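Local coordinates for kinetochore protein Mis16 (Schizosaccharomyces japonicus, PDB 4XYH), which probably acts as a WD-repeat histone chaperone at centromeres, recognising histone H4 and the CENP-A-specific chaperone Scm3, at residues E338-T343 and V352-K357; F39-V44 and F376-H381; E195-T200 and I207-I212; S229-H234 and H263-P268. One frame throughout, in Å; residues are numbered along the deposited sequence.

Contact 1. Residues E338-T343 and V352-K357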
loop_
_atom_site.group_PDB
_atom_site.type_symbol
_atom_site.label_atom_id
_atom_site.label_comp_id
_atom_site.label_asym_id
_atom_site.label_seq_id
_atom_site.Cartn_x
_atom_site.Cartn_y
_atom_site.Cartn_z
ATOM N N GLU A 338 -15.099 -6.534 -7.574
ATOM C CA GLU A 338 -14.693 -5.554 -8.567
ATOM C C GLU A 338 -15.037 -4.076 -8.236
ATOM O O GLU A 338 -14.195 -3.205 -8.390
ATOM C CB GLU A 338 -15.297 -5.945 -9.922
ATOM C CG GLU A 338 -14.959 -4.989 -11.060
ATOM C CD GLU A 338 -15.430 -5.512 -12.411
ATOM O OE1 GLU A 338 -15.805 -6.707 -12.481
ATOM O OE2 GLU A 338 -15.431 -4.729 -13.391
ATOM N N PRO A 339 -16.262 -3.787 -7.775
ATOM C CA PRO A 339 -16.527 -2.355 -7.604
ATOM C C PRO A 339 -16.070 -1.748 -6.265
ATOM O O PRO A 339 -16.370 -0.580 -5.994
ATOM C CB PRO A 339 -18.054 -2.278 -7.720
ATOM C CG PRO A 339 -18.533 -3.579 -7.240
ATOM C CD PRO A 339 -17.469 -4.605 -7.535
ATOM N N ILE A 340 -15.365 -2.518 -5.444
ATOM C CA ILE A 340 -15.016 -2.082 -4.103
ATOM C C ILE A 340 -13.549 -1.670 -4.025
ATOM O O ILE A 340 -12.663 -2.430 -4.431
ATOM C CB ILE A 340 -15.278 -3.202 -3.075
ATOM C CG1 ILE A 340 -16.746 -3.669 -3.122
ATOM C CG2 ILE A 340 -14.852 -2.772 -1.680
ATOM C CD1 ILE A 340 -17.766 -2.663 -2.625
ATOM N N LEU A 341 -13.295 -0.466 -3.522
ATOM C CA LEU A 341 -11.929 -0.038 -3.217
ATOM C C LEU A 341 -11.865 0.715 -1.885
ATOM O O LEU A 341 -12.877 1.175 -1.358
ATOM C CB LEU A 341 -11.349 0.833 -4.339
ATOM C CG LEU A 341 -11.739 2.305 -4.417
ATOM C CD1 LEU A 341 -10.830 3.076 -5.367
ATOM C CD2 LEU A 341 -13.165 2.397 -4.894
ATOM N N VAL A 342 -10.663 0.802 -1.337
ATOM C CA VAL A 342 -10.447 1.411 -0.046
ATOM C C VAL A 342 -9.379 2.505 -0.195
ATOM O O VAL A 342 -8.447 2.365 -0.995
ATOM C CB VAL A 342 -10.031 0.345 1.010
ATOM C CG1 VAL A 342 -8.620 -0.204 0.748
ATOM C CG2 VAL A 342 -10.098 0.925 2.367
ATOM N N THR A 343 -9.545 3.604 0.540
ATOM C CA THR A 343 -8.596 4.705 0.515
ATOM C C THR A 343 -8.277 5.156 1.941
ATOM O O THR A 343 -9.025 4.867 2.876
ATOM C CB THR A 343 -9.130 5.919 -0.291
ATOM O OG1 THR A 343 -10.306 6.446 0.339
ATOM C CG2 THR A 343 -9.470 5.517 -1.716
ATOM N N VAL A 352 -14.208 3.109 2.590
ATOM C CA VAL A 352 -14.476 2.022 1.659
ATOM C C VAL A 352 -15.534 2.506 0.672
ATOM O O VAL A 352 -16.572 3.028 1.091
ATOM C CB VAL A 352 -14.966 0.751 2.379
ATOM C CG1 VAL A 352 -15.120 -0.400 1.384
ATOM C CG2 VAL A 352 -14.025 0.388 3.524
ATOM N N TRP A 353 -15.264 2.349 -0.624
ATOM C CA TRP A 353 -16.153 2.847 -1.668
ATOM C C TRP A 353 -16.768 1.718 -2.477
ATOM O O TRP A 353 -16.128 0.691 -2.711
ATOM C CB TRP A 353 -15.411 3.775 -2.620
ATOM C CG TRP A 353 -14.623 4.864 -1.958
ATOM C CD1 TRP A 353 -13.341 4.783 -1.502
ATOM C CD2 TRP A 353 -15.053 6.209 -1.708
ATOM N NE1 TRP A 353 -12.949 5.986 -0.978
ATOM C CE2 TRP A 353 -13.979 6.881 -1.094
ATOM C CE3 TRP A 353 -16.241 6.911 -1.948
ATOM C CZ2 TRP A 353 -14.056 8.225 -0.704
ATOM C CZ3 TRP A 353 -16.319 8.249 -1.557
ATOM C CH2 TRP A 353 -15.231 8.886 -0.942
ATOM N N ASP A 354 -18.006 1.924 -2.916
ATOM C CA ASP A 354 -18.725 0.973 -3.757
ATOM C C ASP A 354 -19.121 1.658 -5.071
ATOM O O ASP A 354 -20.118 2.368 -5.134
ATOM C CB ASP A 354 -19.957 0.448 -3.015
ATOM C CG ASP A 354 -20.745 -0.600 -3.807
ATOM O OD1 ASP A 354 -20.596 -0.706 -5.041
ATOM O OD2 ASP A 354 -21.550 -1.316 -3.176
ATOM N N LEU A 355 -18.350 1.423 -6.125
ATOM C CA LEU A 355 -18.587 2.117 -7.386
ATOM C C LEU A 355 -19.942 1.797 -8.027
ATOM O O LEU A 355 -20.392 2.513 -8.924
ATOM C CB LEU A 355 -17.477 1.799 -8.378
ATOM C CG LEU A 355 -16.061 2.123 -7.897
ATOM C CD1 LEU A 355 -15.083 2.029 -9.058
ATOM C CD2 LEU A 355 -15.997 3.484 -7.222
ATOM N N SER A 356 -20.590 0.729 -7.574
ATOM C CA SER A 356 -21.834 0.299 -8.205
ATOM C C SER A 356 -22.986 1.168 -7.730
ATOM O O SER A 356 -24.073 1.124 -8.301
ATOM C CB SER A 356 -22.126 -1.184 -7.929
ATOM O OG SER A 356 -22.628 -1.383 -6.622
ATOM N N LYS A 357 -22.732 1.973 -6.698
ATOM C CA LYS A 357 -23.732 2.891 -6.171
ATOM C C LYS A 357 -23.570 4.300 -6.736
ATOM O O LYS A 357 -24.238 5.234 -6.285
ATOM C CB LYS A 357 -23.666 2.943 -4.642
ATOM C CG LYS A 357 -23.924 1.611 -3.956
ATOM C CD LYS A 357 -25.275 1.033 -4.352
ATOM C CE LYS A 357 -25.404 -0.423 -3.930
ATOM N NZ LYS A 357 -25.278 -0.562 -2.452
#
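The indole of Trp-353 reaches past its ladder partner Leu-341 to bond the side chain of Thr-343, two residues further along the strand. Its NE1 donates to Thr-343 OG1 at 3.0 Å, and the bond is almost straight, 175° at the hydrogen, with the oxygen in the indole plane. Thr-343 presents that oxygen by setting OG1 between its own backbone N and carbonyl carbon (chi1 63°), and the same oxygen is hydrogen-bonded to His-324 NE2, so one buried hydroxyl joins two rings. With a phenylalanine in place of Trp-353 the indole N-H is gone, and Thr-343 would probably lose one of its two mates and turn more freely.

The backbones form an antiparallel ladder. Trp-353 N meets Leu-341 O at 2.8 Å, and the ladder is prolonged into the 3-10 segment by Leu-355 N to Pro-339 O, also 2.8 Å. Leu-341 slips CD2 against Trp-353 CB at 3.5 Å and touches Leu-355 CD2 with the same methyl. On the other face, Ile-340 lays CD1 against Asp-354 CG at 3.8 Å. Asp-354 OD1 accepts from Ser-356 N, which closes an Asx turn, and from Ser-356 OG, both approaching from the same face of the carboxylate. A Trp-Asp strand end whose indole is bonded to a threonine that is in turn bonded to a histidine is characteristic of a WD40 propeller blade.

Contact 2. Residues F39-V44 and F376-H381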
loop_
_atom_site.group_PDB
_atom_site.type_symbol
_atom_site.label_atom_id
_atom_site.label_comp_id
_atom_site.label_asym_id
_atom_site.label_seq_id
_atom_site.Cartn_x
_atom_site.Cartn_y
_atom_site.Cartn_z
ATOM N N PHE A 39 -21.860 -1.740 16.515
ATOM C CA PHE A 39 -22.803 -1.430 15.438
ATOM C C PHE A 39 -22.137 -1.333 14.070
ATOM O O PHE A 39 -22.826 -1.266 13.057
ATOM C CB PHE A 39 -23.528 -0.103 15.690
ATOM C CG PHE A 39 -23.963 0.098 17.107
ATOM C CD1 PHE A 39 -24.528 -0.943 17.838
ATOM C CD2 PHE A 39 -23.795 1.332 17.716
ATOM C CE1 PHE A 39 -24.909 -0.749 19.148
ATOM C CE2 PHE A 39 -24.188 1.530 19.024
ATOM C CZ PHE A 39 -24.743 0.494 19.737
ATOM N N LEU A 40 -20.811 -1.278 14.027
ATOM C CA LEU A 40 -20.143 -1.004 12.753
ATOM C C LEU A 40 -19.257 -2.150 12.262
ATOM O O LEU A 40 -19.030 -2.285 11.057
ATOM C CB LEU A 40 -19.313 0.275 12.863
ATOM C CG LEU A 40 -20.078 1.583 13.074
ATOM C CD1 LEU A 40 -19.097 2.717 13.248
ATOM C CD2 LEU A 40 -20.989 1.875 11.917
ATOM N N TYR A 41 -18.795 -2.989 13.188
ATOM C CA TYR A 41 -17.773 -3.979 12.876
ATOM C C TYR A 41 -18.169 -5.386 13.271
ATOM O O TYR A 41 -18.856 -5.584 14.267
ATOM C CB TYR A 41 -16.443 -3.622 13.573
ATOM C CG TYR A 41 -15.870 -2.275 13.176
ATOM C CD1 TYR A 41 -16.266 -1.113 13.823
ATOM C CD2 TYR A 41 -14.933 -2.165 12.153
ATOM C CE1 TYR A 41 -15.754 0.119 13.464
ATOM C CE2 TYR A 41 -14.405 -0.928 11.787
ATOM C CZ TYR A 41 -14.821 0.211 12.450
ATOM O OH TYR A 41 -14.316 1.449 12.104
ATOM N N ASP A 42 -17.711 -6.363 12.495
ATOM C CA ASP A 42 -17.728 -7.758 12.926
ATOM C C ASP A 42 -16.436 -8.155 13.635
ATOM O O ASP A 42 -16.404 -9.137 14.365
ATOM C CB ASP A 42 -17.958 -8.683 11.737
ATOM C CG ASP A 42 -19.402 -8.700 11.292
ATOM O OD1 ASP A 42 -20.273 -8.381 12.136
ATOM O OD2 ASP A 42 -19.662 -9.013 10.109
ATOM N N LEU A 43 -15.375 -7.382 13.418
ATOM C CA LEU A 43 -14.064 -7.689 13.973
ATOM C C LEU A 43 -13.205 -6.431 14.110
ATOM O O LEU A 43 -13.035 -5.685 13.146
ATOM C CB LEU A 43 -13.336 -8.710 13.090
ATOM C CG LEU A 43 -11.861 -8.944 13.450
ATOM C CD1 LEU A 43 -11.736 -9.737 14.743
ATOM C CD2 LEU A 43 -11.118 -9.628 12.329
ATOM N N VAL A 44 -12.686 -6.179 15.307
ATOM C CA VAL A 44 -11.656 -5.156 15.487
ATOM C C VAL A 44 -10.540 -5.653 16.385
ATOM O O VAL A 44 -10.769 -6.000 17.530
ATOM C CB VAL A 44 -12.185 -3.860 16.104
ATOM C CG1 VAL A 44 -11.027 -2.907 16.306
ATOM C CG2 VAL A 44 -13.219 -3.227 15.213
ATOM N N PHE A 376 -18.565 2.902 3.649
ATOM C CA PHE A 376 -18.110 2.730 5.037
ATOM C C PHE A 376 -16.928 3.629 5.358
ATOM O O PHE A 376 -16.025 3.827 4.535
ATOM C CB PHE A 376 -17.725 1.274 5.297
ATOM C CG PHE A 376 -17.457 0.952 6.742
ATOM C CD1 PHE A 376 -18.496 0.594 7.592
ATOM C CD2 PHE A 376 -16.169 0.958 7.241
ATOM C CE1 PHE A 376 -18.258 0.269 8.913
ATOM C CE2 PHE A 376 -15.917 0.640 8.570
ATOM C CZ PHE A 376 -16.967 0.294 9.411
ATOM N N MET A 377 -16.935 4.177 6.562
ATOM C CA MET A 377 -15.797 4.936 7.036
ATOM C C MET A 377 -15.251 4.319 8.302
ATOM O O MET A 377 -15.982 4.097 9.269
ATOM C CB MET A 377 -16.161 6.389 7.296
ATOM C CG MET A 377 -15.113 7.110 8.157
ATOM S SD MET A 377 -15.447 8.871 8.248
ATOM C CE MET A 377 -15.659 9.255 6.510
ATOM N N HIS A 378 -13.957 4.038 8.288
ATOM C CA HIS A 378 -13.280 3.544 9.465
ATOM C C HIS A 378 -12.642 4.709 10.233
ATOM O O HIS A 378 -11.723 5.363 9.728
ATOM C CB HIS A 378 -12.245 2.508 9.049
ATOM C CG HIS A 378 -11.321 2.098 10.141
ATOM N ND1 HIS A 378 -11.730 1.343 11.220
ATOM C CD2 HIS A 378 -9.994 2.317 10.317
ATOM C CE1 HIS A 378 -10.701 1.120 12.013
ATOM N NE2 HIS A 378 -9.631 1.694 11.482
ATOM N N GLY A 379 -13.142 4.967 11.443
ATOM C CA GLY A 379 -12.662 6.063 12.266
ATOM C C GLY A 379 -11.776 5.643 13.436
ATOM O O GLY A 379 -11.572 6.413 14.375
ATOM N N GLY A 380 -11.226 4.435 13.372
ATOM C CA GLY A 380 -10.425 3.907 14.466
ATOM C C GLY A 380 -9.009 4.444 14.631
ATOM O O GLY A 380 -8.388 4.237 15.675
ATOM N N HIS A 381 -8.475 5.125 13.622
ATOM C CA HIS A 381 -7.121 5.663 13.748
ATOM C C HIS A 381 -7.138 7.087 14.269
ATOM O O HIS A 381 -7.988 7.888 13.895
ATOM C CB HIS A 381 -6.377 5.590 12.414
ATOM C CG HIS A 381 -6.017 4.196 12.014
ATOM N ND1 HIS A 381 -5.064 3.456 12.686
ATOM C CD2 HIS A 381 -6.496 3.393 11.035
ATOM C CE1 HIS A 381 -4.962 2.264 12.124
ATOM N NE2 HIS A 381 -5.815 2.198 11.115
#
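The hydroxyl of Tyr-41 is held by two rings: His-378 ND1 lies 2.7 Å from Tyr-41 OH, and Trp-33 NE1, on the N-terminal helix, bonds the same oxygen. The phenol oxygen arrives at the rim of the imidazole, near its plane, while the two rings stand almost perpendicular, neither over the face of the other. His-378 is carried to this meeting with CG anti to its backbone N (chi1 170°). Its far nitrogen, NE2, is bonded to Gln-408 OE1 and Trp-410 stacks on the ring, so the imidazole is fixed at both nitrogens.

Phe-376 adds a T-shaped stack. It turns its edge to the tyrosine, with CZ 3.7 Å from Tyr-41 CE2 and the planes at 89°, offset toward the rim of the phenol. Phe-376 also meets the residue before the tyrosine, CE1 lying 3.4 Å from Leu-40 O, which comes at the ring obliquely, and 4.1 Å from Leu-40 CB.

This aromatic cluster sits at the closure of the beta propeller. The strand that follows the N-terminal helix, 41-48, pairs with strand 406-412, so the N terminus supplies the outer strand of the last blade, while Phe-376 and His-378 belong to the outer strand of the blade before it.

Gly-380 folds back over the imidazole, its N 3.6 Å above the centre of the His-378 ring; a beta carbon at Gly-380 would run into His-378 CE1.

Contact 3. Residues E195-T200 and I207-I212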
loop_
_atom_site.group_PDB
_atom_site.type_symbol
_atom_site.label_atom_id
_atom_site.label_comp_id
_atom_site.label_asym_id
_atom_site.label_seq_id
_atom_site.Cartn_x
_atom_site.Cartn_y
_atom_site.Cartn_z
ATOM N N GLU A 195 8.157 -13.488 -13.429
ATOM C CA GLU A 195 8.704 -13.764 -12.109
ATOM C C GLU A 195 10.116 -13.227 -11.933
ATOM O O GLU A 195 10.984 -13.450 -12.777
ATOM C CB GLU A 195 8.700 -15.263 -11.830
ATOM C CG GLU A 195 9.270 -15.607 -10.479
ATOM C CD GLU A 195 9.102 -17.076 -10.130
ATOM O OE1 GLU A 195 8.143 -17.710 -10.628
ATOM O OE2 GLU A 195 9.934 -17.594 -9.353
ATOM N N GLY A 196 10.332 -12.491 -10.842
ATOM C CA GLY A 196 11.653 -11.977 -10.540
ATOM C C GLY A 196 11.887 -10.550 -10.987
ATOM O O GLY A 196 12.888 -9.938 -10.621
ATOM N N THR A 197 10.975 -10.010 -11.780
ATOM C CA THR A 197 11.097 -8.616 -12.206
ATOM C C THR A 197 10.298 -7.695 -11.267
ATOM O O THR A 197 9.198 -8.046 -10.854
ATOM C CB THR A 197 10.624 -8.438 -13.663
ATOM O OG1 THR A 197 11.594 -9.019 -14.539
ATOM C CG2 THR A 197 10.438 -6.951 -14.014
ATOM N N LEU A 198 10.869 -6.547 -10.901
ATOM C CA LEU A 198 10.182 -5.585 -10.037
ATOM C C LEU A 198 10.591 -4.163 -10.397
ATOM O O LEU A 198 11.536 -3.951 -11.165
ATOM C CB LEU A 198 10.490 -5.838 -8.558
ATOM C CG LEU A 198 11.942 -5.611 -8.117
ATOM C CD1 LEU A 198 12.008 -5.221 -6.659
ATOM C CD2 LEU A 198 12.757 -6.880 -8.354
ATOM N N ALA A 199 9.894 -3.190 -9.834
ATOM C CA ALA A 199 10.224 -1.794 -10.107
ATOM C C ALA A 199 10.211 -0.950 -8.845
ATOM O O ALA A 199 9.469 -1.235 -7.898
ATOM C CB ALA A 199 9.255 -1.215 -11.131
ATOM N N THR A 200 11.026 0.105 -8.847
ATOM C CA THR A 200 11.063 1.049 -7.741
ATOM C C THR A 200 11.068 2.503 -8.241
ATOM O O THR A 200 11.550 2.789 -9.340
ATOM C CB THR A 200 12.299 0.830 -6.860
ATOM O OG1 THR A 200 13.482 0.958 -7.662
ATOM C CG2 THR A 200 12.265 -0.549 -6.230
ATOM N N ILE A 207 12.846 5.907 -12.010
ATOM C CA ILE A 207 12.176 4.630 -11.872
ATOM C C ILE A 207 13.155 3.562 -12.316
ATOM O O ILE A 207 13.676 3.628 -13.434
ATOM C CB ILE A 207 10.894 4.520 -12.738
ATOM C CG1 ILE A 207 9.785 5.436 -12.227
ATOM C CG2 ILE A 207 10.407 3.092 -12.761
ATOM C CD1 ILE A 207 8.625 5.591 -13.229
ATOM N N CYS A 208 13.416 2.578 -11.463
ATOM C CA CYS A 208 14.301 1.509 -11.878
ATOM C C CYS A 208 13.525 0.228 -12.075
ATOM O O CYS A 208 12.607 -0.062 -11.323
ATOM C CB CYS A 208 15.417 1.295 -10.863
ATOM S SG CYS A 208 16.522 2.684 -10.700
ATOM N N VAL A 209 13.895 -0.537 -13.096
ATOM C CA VAL A 209 13.336 -1.867 -13.285
ATOM C C VAL A 209 14.460 -2.865 -13.031
ATOM O O VAL A 209 15.575 -2.701 -13.529
ATOM C CB VAL A 209 12.733 -2.062 -14.689
ATOM C CG1 VAL A 209 12.301 -3.525 -14.892
ATOM C CG2 VAL A 209 11.548 -1.102 -14.896
ATOM N N TRP A 210 14.156 -3.877 -12.225
ATOM C CA TRP A 210 15.141 -4.813 -11.732
ATOM C C TRP A 210 14.770 -6.235 -12.142
ATOM O O TRP A 210 13.606 -6.546 -12.370
ATOM C CB TRP A 210 15.251 -4.732 -10.202
ATOM C CG TRP A 210 15.411 -3.329 -9.613
ATOM C CD1 TRP A 210 14.411 -2.467 -9.256
ATOM C CD2 TRP A 210 16.646 -2.670 -9.275
ATOM N NE1 TRP A 210 14.943 -1.314 -8.725
ATOM C CE2 TRP A 210 16.311 -1.412 -8.729
ATOM C CE3 TRP A 210 18.000 -3.019 -9.400
ATOM C CZ2 TRP A 210 17.274 -0.500 -8.313
ATOM C CZ3 TRP A 210 18.959 -2.121 -8.977
ATOM C CH2 TRP A 210 18.592 -0.867 -8.436
ATOM N N ASP A 211 15.758 -7.108 -12.206
ATOM C CA ASP A 211 15.481 -8.508 -12.518
ATOM C C ASP A 211 16.378 -9.403 -11.663
ATOM O O ASP A 211 17.595 -9.338 -11.762
ATOM C CB ASP A 211 15.684 -8.761 -14.010
ATOM C CG ASP A 211 15.337 -10.181 -14.423
ATOM O OD1 ASP A 211 14.704 -10.922 -13.636
ATOM O OD2 ASP A 211 15.698 -10.554 -15.561
ATOM N N ILE A 212 15.773 -10.218 -10.805
ATOM C CA ILE A 212 16.554 -11.044 -9.889
ATOM C C ILE A 212 16.379 -12.531 -10.164
ATOM O O ILE A 212 16.951 -13.356 -9.452
ATOM C CB ILE A 212 16.188 -10.771 -8.402
ATOM C CG1 ILE A 212 14.706 -11.073 -8.172
ATOM C CG2 ILE A 212 16.551 -9.353 -8.022
ATOM C CD1 ILE A 212 14.367 -11.399 -6.749
HETATM O O HOH W 1 12.372 -11.615 -14.332
#
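Thr-200 and Trp-210 cross at about a right angle, the threonine hydroxyl meeting the edge of the indole. NE1 of Trp-210 donates to OG1 of Thr-200 over 2.9 Å, the hydrogen bond running at 177° and the acceptor in the ring plane. The hydroxyl occupies the position between the threonine's backbone N and carbonyl carbon (chi1 58°), which also brings CG2 to 3.7 Å from Trp-210 NE1. Leu-198 lies slantwise to the tryptophan and packs CD2 on Trp-210 CB at 3.8 Å.

Thr-197, Ala-199, Val-209 and Asp-211 occupy the opposite face. Thr-197 angles its methyl CG2 toward Val-209 CG1, 4.0 Å away, while Ala-199 packs on Leu-241 and Phe-243 of the next blade. The hydroxyl of Thr-197 and the carboxylate of Asp-211 stop short of each other, OG1 to OD1 being 3.8 Å. A water spans them: it takes the bond from Thr-197 OG1 at 2.7 Å and donates to Asp-211 OD1 and to Glu-195 O. Gly-196 sits at a positive phi (97°) that calls for glycine, and its O receives Ile-212 N, so the hairpin pairing continues past the strand.

The chemistry suggests a division of labour. The buried Thr-200 hydroxyl is satisfied by Trp-210 and by His-181, the WD40 arrangement of Trp, Thr and His, while the bond from Lys-213 N to Asp-211 OD1 would probably favour the ionised carboxylate.

Contact 4. Residues S229-H234 and H263-P268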
loop_
_atom_site.group_PDB
_atom_site.type_symbol
_atom_site.label_atom_id
_atom_site.label_comp_id
_atom_site.label_asym_id
_atom_site.label_seq_id
_atom_site.Cartn_x
_atom_site.Cartn_y
_atom_site.Cartn_z
ATOM N N SER A 229 16.668 -1.453 -16.371
ATOM C CA SER A 229 16.332 -0.180 -17.009
ATOM C C SER A 229 16.208 0.911 -15.955
ATOM O O SER A 229 15.845 0.639 -14.802
ATOM C CB SER A 229 15.020 -0.271 -17.791
ATOM O OG SER A 229 14.931 -1.488 -18.494
ATOM N N VAL A 230 16.517 2.148 -16.321
ATOM C CA VAL A 230 16.117 3.243 -15.450
ATOM C C VAL A 230 15.518 4.362 -16.295
ATOM O O VAL A 230 16.046 4.737 -17.346
ATOM C CB VAL A 230 17.291 3.725 -14.526
ATOM C CG1 VAL A 230 18.574 2.941 -14.777
ATOM C CG2 VAL A 230 17.511 5.181 -14.605
ATOM N N TYR A 231 14.350 4.822 -15.864
ATOM C CA TYR A 231 13.592 5.822 -16.593
ATOM C C TYR A 231 13.594 7.147 -15.853
ATOM O O TYR A 231 13.395 7.199 -14.632
ATOM C CB TYR A 231 12.151 5.357 -16.808
ATOM C CG TYR A 231 12.017 4.051 -17.555
ATOM C CD1 TYR A 231 12.550 3.893 -18.824
ATOM C CD2 TYR A 231 11.330 2.980 -16.996
ATOM C CE1 TYR A 231 12.422 2.692 -19.511
ATOM C CE2 TYR A 231 11.200 1.788 -17.662
ATOM C CZ TYR A 231 11.747 1.643 -18.920
ATOM O OH TYR A 231 11.606 0.440 -19.591
ATOM N N HIS A 232 13.836 8.218 -16.596
ATOM C CA HIS A 232 13.738 9.555 -16.047
ATOM C C HIS A 232 12.596 10.321 -16.719
ATOM O O HIS A 232 12.806 11.038 -17.687
ATOM C CB HIS A 232 15.058 10.288 -16.216
ATOM C CG HIS A 232 16.189 9.639 -15.492
ATOM N ND1 HIS A 232 17.056 8.757 -16.098
ATOM C CD2 HIS A 232 16.577 9.715 -14.190
ATOM C CE1 HIS A 232 17.942 8.330 -15.213
ATOM N NE2 HIS A 232 17.663 8.895 -14.048
ATOM N N ARG A 233 11.386 10.161 -16.193
ATOM C CA ARG A 233 10.190 10.687 -16.843
ATOM C C ARG A 233 9.347 11.531 -15.893
ATOM O O ARG A 233 8.268 11.990 -16.242
ATOM C CB ARG A 233 9.368 9.536 -17.408
ATOM C CG ARG A 233 10.168 8.679 -18.384
ATOM C CD ARG A 233 9.326 7.613 -19.060
ATOM N NE ARG A 233 10.081 6.942 -20.114
ATOM C CZ ARG A 233 9.868 5.693 -20.512
ATOM N NH1 ARG A 233 8.915 4.963 -19.947
ATOM N NH2 ARG A 233 10.611 5.173 -21.477
ATOM N N HIS A 234 9.842 11.729 -14.684
ATOM C CA HIS A 234 9.121 12.552 -13.728
ATOM C C HIS A 234 9.990 13.726 -13.298
ATOM O O HIS A 234 11.212 13.669 -13.389
ATOM C CB HIS A 234 8.685 11.724 -12.518
ATOM C CG HIS A 234 7.500 10.842 -12.782
ATOM N ND1 HIS A 234 6.217 11.338 -12.899
ATOM C CD2 HIS A 234 7.402 9.501 -12.937
ATOM C CE1 HIS A 234 5.381 10.335 -13.118
ATOM N NE2 HIS A 234 6.072 9.210 -13.148
ATOM N N HIS A 263 4.101 3.143 -18.661
ATOM C CA HIS A 263 5.376 2.834 -19.266
ATOM C C HIS A 263 5.324 1.452 -19.863
ATOM O O HIS A 263 4.708 0.549 -19.281
ATOM C CB HIS A 263 6.504 2.923 -18.237
ATOM C CG HIS A 263 6.422 4.134 -17.365
ATOM N ND1 HIS A 263 6.974 5.343 -17.721
ATOM C CD2 HIS A 263 5.822 4.333 -16.167
ATOM C CE1 HIS A 263 6.728 6.233 -16.778
ATOM N NE2 HIS A 263 6.035 5.642 -15.822
ATOM N N ASP A 264 5.974 1.302 -21.018
ATOM C CA ASP A 264 6.206 0.004 -21.651
ATOM C C ASP A 264 7.640 -0.441 -21.367
ATOM O O ASP A 264 8.587 0.087 -21.963
ATOM C CB ASP A 264 5.957 0.092 -23.162
ATOM C CG ASP A 264 6.075 -1.261 -23.871
ATOM O OD1 ASP A 264 6.629 -2.215 -23.285
ATOM O OD2 ASP A 264 5.618 -1.369 -25.033
ATOM N N THR A 265 7.806 -1.422 -20.481
ATOM C CA THR A 265 9.148 -1.779 -20.007
ATOM C C THR A 265 9.983 -2.532 -21.047
ATOM O O THR A 265 11.160 -2.819 -20.810
ATOM C CB THR A 265 9.097 -2.621 -18.708
ATOM O OG1 THR A 265 8.347 -3.828 -18.925
ATOM C CG2 THR A 265 8.460 -1.823 -17.596
ATOM N N ARG A 266 9.384 -2.828 -22.199
ATOM C CA ARG A 266 10.119 -3.446 -23.297
ATOM C C ARG A 266 10.944 -2.416 -24.078
ATOM O O ARG A 266 11.864 -2.764 -24.808
ATOM C CB ARG A 266 9.153 -4.177 -24.231
ATOM C CG ARG A 266 8.590 -5.462 -23.638
ATOM C CD ARG A 266 7.358 -5.927 -24.392
ATOM N NE ARG A 266 6.473 -4.805 -24.683
ATOM C CZ ARG A 266 5.220 -4.922 -25.110
ATOM N NH1 ARG A 266 4.687 -6.119 -25.292
ATOM N NH2 ARG A 266 4.495 -3.834 -25.346
ATOM N N LEU A 267 10.612 -1.145 -23.911
ATOM C CA LEU A 267 11.274 -0.074 -24.648
ATOM C C LEU A 267 12.420 0.497 -23.823
ATOM O O LEU A 267 12.357 0.520 -22.595
ATOM C CB LEU A 267 10.268 1.024 -25.008
ATOM C CG LEU A 267 9.451 0.847 -26.292
ATOM C CD1 LEU A 267 9.107 -0.603 -26.561
ATOM C CD2 LEU A 267 8.183 1.682 -26.242
ATOM N N PRO A 268 13.489 0.949 -24.489
ATOM C CA PRO A 268 14.616 1.537 -23.749
ATOM C C PRO A 268 14.242 2.908 -23.176
ATOM O O PRO A 268 13.148 3.397 -23.469
ATOM C CB PRO A 268 15.709 1.648 -24.817
ATOM C CG PRO A 268 14.946 1.814 -26.095
ATOM C CD PRO A 268 13.711 0.961 -25.946
HETATM O O HOH W 2 12.842 -3.016 -18.480
HETATM O O HOH W 3 9.260 2.678 -21.669
#
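Tyr-231, on strand 229-231, and Arg-233, in the loop that follows, meet residues 263-268 just where that chain leaves its strand in a type I turn from Asp-264 to Leu-267. The two segments belong to neighbouring blades of the beta propeller, and side chains and waters join them.

Tyr-231 lies edge-on to the turn, and its OH donates to Leu-267 O at 3.1 Å, nearly in line with the carbonyl. Beside it Arg-233 stretches out from CG to NE and passes His-263 in the opposite direction. Its NH1 donates to His-263 ND1 at 3.0 Å, with guanidinium and imidazole planes only 17° apart. The other nitrogen of that histidine is bonded to Ser-253 OG. One face of the guanidinium rests over the rim of the tyrosine, Tyr-231 CD1 standing 3.5 Å from its plane. A leucine at Arg-233 would be likely to leave His-263 ND1 without its donor and Tyr-231 without the flat group beside its ring.

Asp-264 OD1 accepts from Arg-266 N, an Asx turn, and the carboxylate is gripped side-on by Arg-266 NE and NH2 in a salt bridge. A water accepts from Arg-233 NH2 at 2.8 Å and donates to Asp-264 O at 2.7 Å.

Followed from the N terminus, the chain opens contact 2 at residues 39-44 and does not close it until 376-381, a loop of over 330 residues that contains the other three. Inside it contacts 3, 4 and 1 come in series and none cross. Contacts 3 and 1 each close a short hairpin within a blade, whereas contact 4 links one blade to the next. Contacts 3 and 4 share a sheet through strands 207-211 and 229-231, Ile-207 O meeting Tyr-231 N. Contacts 1 and 2 join likewise through strands 350-354 and 374-378. These two pairs lie apart: contacts 2 and 4, centres about 41 Å apart, occupy opposite sides of the chain's centre.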